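Local atomic coordinates of Lmo0651 protein (Listeria monocytogenes serovar 1/2a, PDB entry 6EP3), a protein that controls expression of the Agr system of Listeria monocytogenes and mediates virulence, probably by binding regulatory DNA as a GntR-family transcription factor. Residues 110-121 with 176-187. Numbering follows the deposited sequence.
With SO4 (sulfate ion), chain O; SO4 (sulfate ion), chain S.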
# COMPACT_ATOMS: atom_id res chain seq x y z
N LEU B 110 -21.88 7.67 2.84
CA LEU B 110 -21.39 8.34 1.65
C LEU B 110 -22.08 9.69 1.46
O LEU B 110 -21.44 10.68 1.10
CB LEU B 110 -21.61 7.45 0.42
CG LEU B 110 -20.95 7.86 -0.89
CD1 LEU B 110 -19.46 7.61 -0.84
CD2 LEU B 110 -21.59 7.10 -2.04
N TYR B 111 -23.40 9.73 1.69
CA TYR B 111 -24.12 11.00 1.61
C TYR B 111 -23.58 11.99 2.62
O TYR B 111 -23.39 13.17 2.30
CB TYR B 111 -25.61 10.75 1.82
CG TYR B 111 -26.49 11.95 1.59
CD1 TYR B 111 -26.81 12.36 0.31
CD2 TYR B 111 -27.02 12.66 2.66
CE1 TYR B 111 -27.62 13.46 0.09
CE2 TYR B 111 -27.83 13.76 2.46
CZ TYR B 111 -28.13 14.15 1.17
OH TYR B 111 -28.94 15.24 0.96
N ALA B 112 -23.30 11.53 3.84
CA ALA B 112 -22.73 12.42 4.85
C ALA B 112 -21.37 12.96 4.41
O ALA B 112 -21.06 14.14 4.63
CB ALA B 112 -22.62 11.70 6.19
N ARG B 113 -20.54 12.11 3.79
CA ARG B 113 -19.22 12.56 3.35
C ARG B 113 -19.33 13.57 2.21
O ARG B 113 -18.61 14.58 2.20
CB ARG B 113 -18.38 11.36 2.90
CG ARG B 113 -18.23 10.23 3.91
CD ARG B 113 -16.94 10.36 4.70
NE ARG B 113 -16.89 9.44 5.84
CZ ARG B 113 -16.12 8.35 5.90
NH1 ARG B 113 -15.32 8.04 4.88
NH2 ARG B 113 -16.14 7.58 6.97
N MET B 114 -20.22 13.32 1.25
CA MET B 114 -20.46 14.28 0.18
C MET B 114 -20.95 15.61 0.75
O MET B 114 -20.54 16.69 0.29
CB MET B 114 -21.46 13.71 -0.82
CG MET B 114 -21.79 14.63 -1.99
SD MET B 114 -23.16 15.75 -1.63
CE MET B 114 -24.39 14.60 -1.01
N GLN B 115 -21.82 15.55 1.76
CA GLN B 115 -22.33 16.79 2.35
C GLN B 115 -21.26 17.52 3.14
O GLN B 115 -21.27 18.75 3.20
CB GLN B 115 -23.54 16.49 3.23
CG GLN B 115 -24.78 16.14 2.43
CD GLN B 115 -26.06 16.51 3.14
OE1 GLN B 115 -27.04 16.88 2.50
NE2 GLN B 115 -26.06 16.41 4.46
N GLU B 116 -20.32 16.79 3.74
CA GLU B 116 -19.20 17.46 4.40
C GLU B 116 -18.32 18.16 3.37
O GLU B 116 -17.80 19.26 3.63
CB GLU B 116 -18.38 16.46 5.22
CG GLU B 116 -18.99 16.16 6.58
CD GLU B 116 -19.04 17.38 7.49
OE1 GLU B 116 -19.96 18.21 7.33
OE2 GLU B 116 -18.18 17.50 8.37
N MET B 117 -18.14 17.54 2.21
CA MET B 117 -17.51 18.24 1.09
C MET B 117 -18.23 19.55 0.79
O MET B 117 -17.61 20.62 0.69
CB MET B 117 -17.49 17.36 -0.15
CG MET B 117 -16.44 16.29 -0.14
SD MET B 117 -16.92 15.06 -1.35
CE MET B 117 -16.19 15.83 -2.79
N GLU B 118 -19.55 19.47 0.62
CA GLU B 118 -20.35 20.67 0.35
C GLU B 118 -20.13 21.73 1.43
O GLU B 118 -19.96 22.92 1.12
CB GLU B 118 -21.83 20.31 0.26
CG GLU B 118 -22.32 20.03 -1.15
CD GLU B 118 -23.77 19.58 -1.17
OE1 GLU B 118 -24.16 18.79 -0.28
OE2 GLU B 118 -24.52 20.01 -2.06
N ARG B 119 -20.14 21.32 2.69
CA ARG B 119 -20.04 22.26 3.80
C ARG B 119 -18.69 22.96 3.80
O ARG B 119 -18.61 24.19 3.95
CB ARG B 119 -20.26 21.53 5.12
CG ARG B 119 -19.97 22.39 6.34
CD ARG B 119 -20.53 21.75 7.61
NE ARG B 119 -19.63 20.78 8.21
CZ ARG B 119 -18.78 21.06 9.19
NH1 ARG B 119 -18.71 22.29 9.68
NH2 ARG B 119 -18.00 20.11 9.68
N PHE B 120 -17.61 22.20 3.65
CA PHE B 120 -16.28 22.81 3.68
C PHE B 120 -16.03 23.67 2.44
O PHE B 120 -15.33 24.68 2.53
CB PHE B 120 -15.22 21.73 3.86
CG PHE B 120 -15.16 21.18 5.26
CD1 PHE B 120 -15.09 22.04 6.34
CD2 PHE B 120 -15.21 19.82 5.49
CE1 PHE B 120 -15.05 21.55 7.64
CE2 PHE B 120 -15.16 19.32 6.78
CZ PHE B 120 -15.08 20.19 7.86
N SER B 121 -16.64 23.32 1.30
CA SER B 121 -16.56 24.20 0.15
C SER B 121 -17.32 25.50 0.40
O SER B 121 -16.88 26.58 -0.01
CB SER B 121 -17.11 23.50 -1.09
OG SER B 121 -16.94 24.31 -2.24
N ARG B 176 -14.28 23.11 -7.26
CA ARG B 176 -14.85 22.51 -6.05
C ARG B 176 -16.31 22.15 -6.25
O ARG B 176 -16.75 21.05 -5.88
CB ARG B 176 -14.69 23.45 -4.86
CG ARG B 176 -13.28 23.57 -4.35
CD ARG B 176 -13.26 23.92 -2.87
NE ARG B 176 -14.12 25.06 -2.55
CZ ARG B 176 -13.72 26.32 -2.57
NH1 ARG B 176 -12.47 26.61 -2.91
NH2 ARG B 176 -14.56 27.30 -2.26
N GLU B 177 -17.09 23.06 -6.83
CA GLU B 177 -18.51 22.82 -7.02
C GLU B 177 -18.75 21.72 -8.05
O GLU B 177 -19.67 20.91 -7.88
CB GLU B 177 -19.22 24.11 -7.44
CG GLU B 177 -19.34 25.12 -6.31
CD GLU B 177 -19.98 26.41 -6.76
OE1 GLU B 177 -20.22 26.58 -7.97
OE2 GLU B 177 -20.24 27.27 -5.89
N TRP B 178 -17.92 21.66 -9.09
CA TRP B 178 -18.04 20.57 -10.05
C TRP B 178 -17.75 19.23 -9.39
O TRP B 178 -18.46 18.25 -9.63
CB TRP B 178 -17.10 20.81 -11.23
CG TRP B 178 -17.21 19.78 -12.29
CD1 TRP B 178 -18.04 19.80 -13.37
CD2 TRP B 178 -16.46 18.57 -12.38
NE1 TRP B 178 -17.86 18.67 -14.13
CE2 TRP B 178 -16.89 17.90 -13.54
CE3 TRP B 178 -15.46 17.98 -11.60
CZ2 TRP B 178 -16.35 16.67 -13.94
CZ3 TRP B 178 -14.93 16.77 -11.99
CH2 TRP B 178 -15.38 16.12 -13.15
N THR B 179 -16.72 19.17 -8.54
CA THR B 179 -16.40 17.93 -7.85
C THR B 179 -17.51 17.53 -6.89
O THR B 179 -17.85 16.35 -6.77
CB THR B 179 -15.07 18.07 -7.11
OG1 THR B 179 -14.07 18.55 -8.02
CG2 THR B 179 -14.62 16.73 -6.54
N ASN B 180 -18.11 18.51 -6.20
CA ASN B 180 -19.23 18.21 -5.32
C ASN B 180 -20.42 17.67 -6.11
O ASN B 180 -21.08 16.70 -5.69
CB ASN B 180 -19.64 19.45 -4.53
CG ASN B 180 -18.56 19.94 -3.59
OD1 ASN B 180 -17.55 19.26 -3.37
ND2 ASN B 180 -18.77 21.12 -3.01
N LYS B 181 -20.72 18.28 -7.26
CA LYS B 181 -21.81 17.80 -8.10
C LYS B 181 -21.54 16.39 -8.59
O LYS B 181 -22.45 15.55 -8.63
CB LYS B 181 -22.01 18.75 -9.29
CG LYS B 181 -22.92 18.19 -10.38
CD LYS B 181 -23.20 19.21 -11.47
CE LYS B 181 -21.97 19.44 -12.34
NZ LYS B 181 -22.18 20.54 -13.33
N LYS B 182 -20.29 16.10 -8.97
CA LYS B 182 -19.95 14.76 -9.43
C LYS B 182 -20.10 13.74 -8.30
O LYS B 182 -20.60 12.63 -8.52
CB LYS B 182 -18.53 14.74 -9.98
CG LYS B 182 -18.43 15.15 -11.44
CD LYS B 182 -19.01 14.08 -12.35
CE LYS B 182 -19.16 14.58 -13.78
NZ LYS B 182 -20.16 15.69 -13.86
N SER B 183 -19.68 14.11 -7.09
CA SER B 183 -19.82 13.22 -5.95
C SER B 183 -21.29 12.93 -5.67
O SER B 183 -21.67 11.78 -5.40
CB SER B 183 -19.15 13.84 -4.72
OG SER B 183 -17.85 14.30 -5.05
N ASN B 184 -22.13 13.96 -5.74
CA ASN B 184 -23.56 13.75 -5.53
C ASN B 184 -24.17 12.89 -6.64
O ASN B 184 -25.04 12.05 -6.37
CB ASN B 184 -24.29 15.09 -5.45
CG ASN B 184 -25.78 14.91 -5.27
OD1 ASN B 184 -26.25 14.57 -4.19
ND2 ASN B 184 -26.53 15.14 -6.34
N GLN B 185 -23.73 13.09 -7.88
CA GLN B 185 -24.20 12.26 -8.98
C GLN B 185 -23.83 10.80 -8.77
O GLN B 185 -24.63 9.89 -9.03
CB GLN B 185 -23.61 12.76 -10.30
CG GLN B 185 -24.47 13.74 -11.06
CD GLN B 185 -23.75 14.34 -12.26
OE1 GLN B 185 -22.86 13.71 -12.83
NE2 GLN B 185 -24.13 15.55 -12.63
N ILE B 186 -22.60 10.56 -8.30
CA ILE B 186 -22.16 9.19 -8.01
C ILE B 186 -23.03 8.58 -6.92
O ILE B 186 -23.50 7.44 -7.04
CB ILE B 186 -20.67 9.18 -7.63
CG1 ILE B 186 -19.81 9.45 -8.87
CG2 ILE B 186 -20.28 7.86 -7.00
CD1 ILE B 186 -18.45 10.04 -8.56
N TYR B 187 -23.26 9.33 -5.84
CA TYR B 187 -24.12 8.85 -4.77
C TYR B 187 -25.51 8.50 -5.30
O TYR B 187 -26.07 7.45 -4.95
CB TYR B 187 -24.24 9.89 -3.65
CG TYR B 187 -25.45 9.66 -2.77
CD1 TYR B 187 -25.42 8.69 -1.77
CD2 TYR B 187 -26.63 10.37 -2.97
CE1 TYR B 187 -26.53 8.46 -0.98
CE2 TYR B 187 -27.74 10.14 -2.18
CZ TYR B 187 -27.68 9.19 -1.18
OH TYR B 187 -28.78 8.95 -0.39
S SO4 O . -18.75 8.43 9.88
O1 SO4 O . -19.25 7.06 9.86
O2 SO4 O . -17.45 8.46 10.54
O3 SO4 O . -19.70 9.27 10.60
O4 SO4 O . -18.61 8.92 8.51
S SO4 S . -17.52 21.80 13.55
O1 SO4 S . -16.45 20.83 13.32
O2 SO4 S . -17.70 22.61 12.35
O3 SO4 S . -17.16 22.67 14.67
O4 SO4 S . -18.76 21.10 13.86
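Ser121 and Arg176 form the polar end of this helix pair. Arg176 NE donates to Ser121 OG at 2.9 Å. The bond is nearly straight (166°), and the hydroxyl oxygen lies at the guanidinium edge, close to its plane. A weak second bond runs from Arg176 NH2 to Ser121 O. Arg176 NH1 donates to Phe170 O, so all three guanidinium nitrogens have partners.

One turn further, the Asn180 amide lies against helix 110-121. Its ND2 sits 3.5 Å from Ser121 CB and also packs near Glu118 CA. Its OD1 faces Met117 and is hydrogen-bonded to Tyr129 OH, which probably helps to set the rotation of the amide. Met117 bends at chi3 (86°), and this brings Met117 CE close to both Asn180 OD1 and Ser183 OG, 3.2 Å from Ser183 OG. Ser183 OG turns back to its own helix and donates to Thr179 O. That carbonyl also accepts from Ser183 N, on the opposite face of its plane.

Met114 lies across Asn184. Its CG rests 3.9 Å from Ser183 CB, and CE reaches Asn184 OD1. Asn184 ND2 is hydrogen-bonded to Glu188 OE2.

The far end is aromatic. Tyr111 CD1 lies over one face of the Tyr187 ring, 3.5 Å from Tyr187 CE2, and Tyr111 CB makes a CH-pi contact with the same ring. The ring planes are inclined at 48°. Leu110 CD2 lies at the edge of the Tyr187 ring, 4.2 Å from Tyr187 CD1.

Helix 126-142 backs the pair: Phe136 touches Leu110 and His133 touches Met117. The two segments run nearly antiparallel, and their axes approach to 9.7 Å. This is antiparallel helix packing within the all-helical FCD domain, the C-terminal domain of FadR-type GntR regulators.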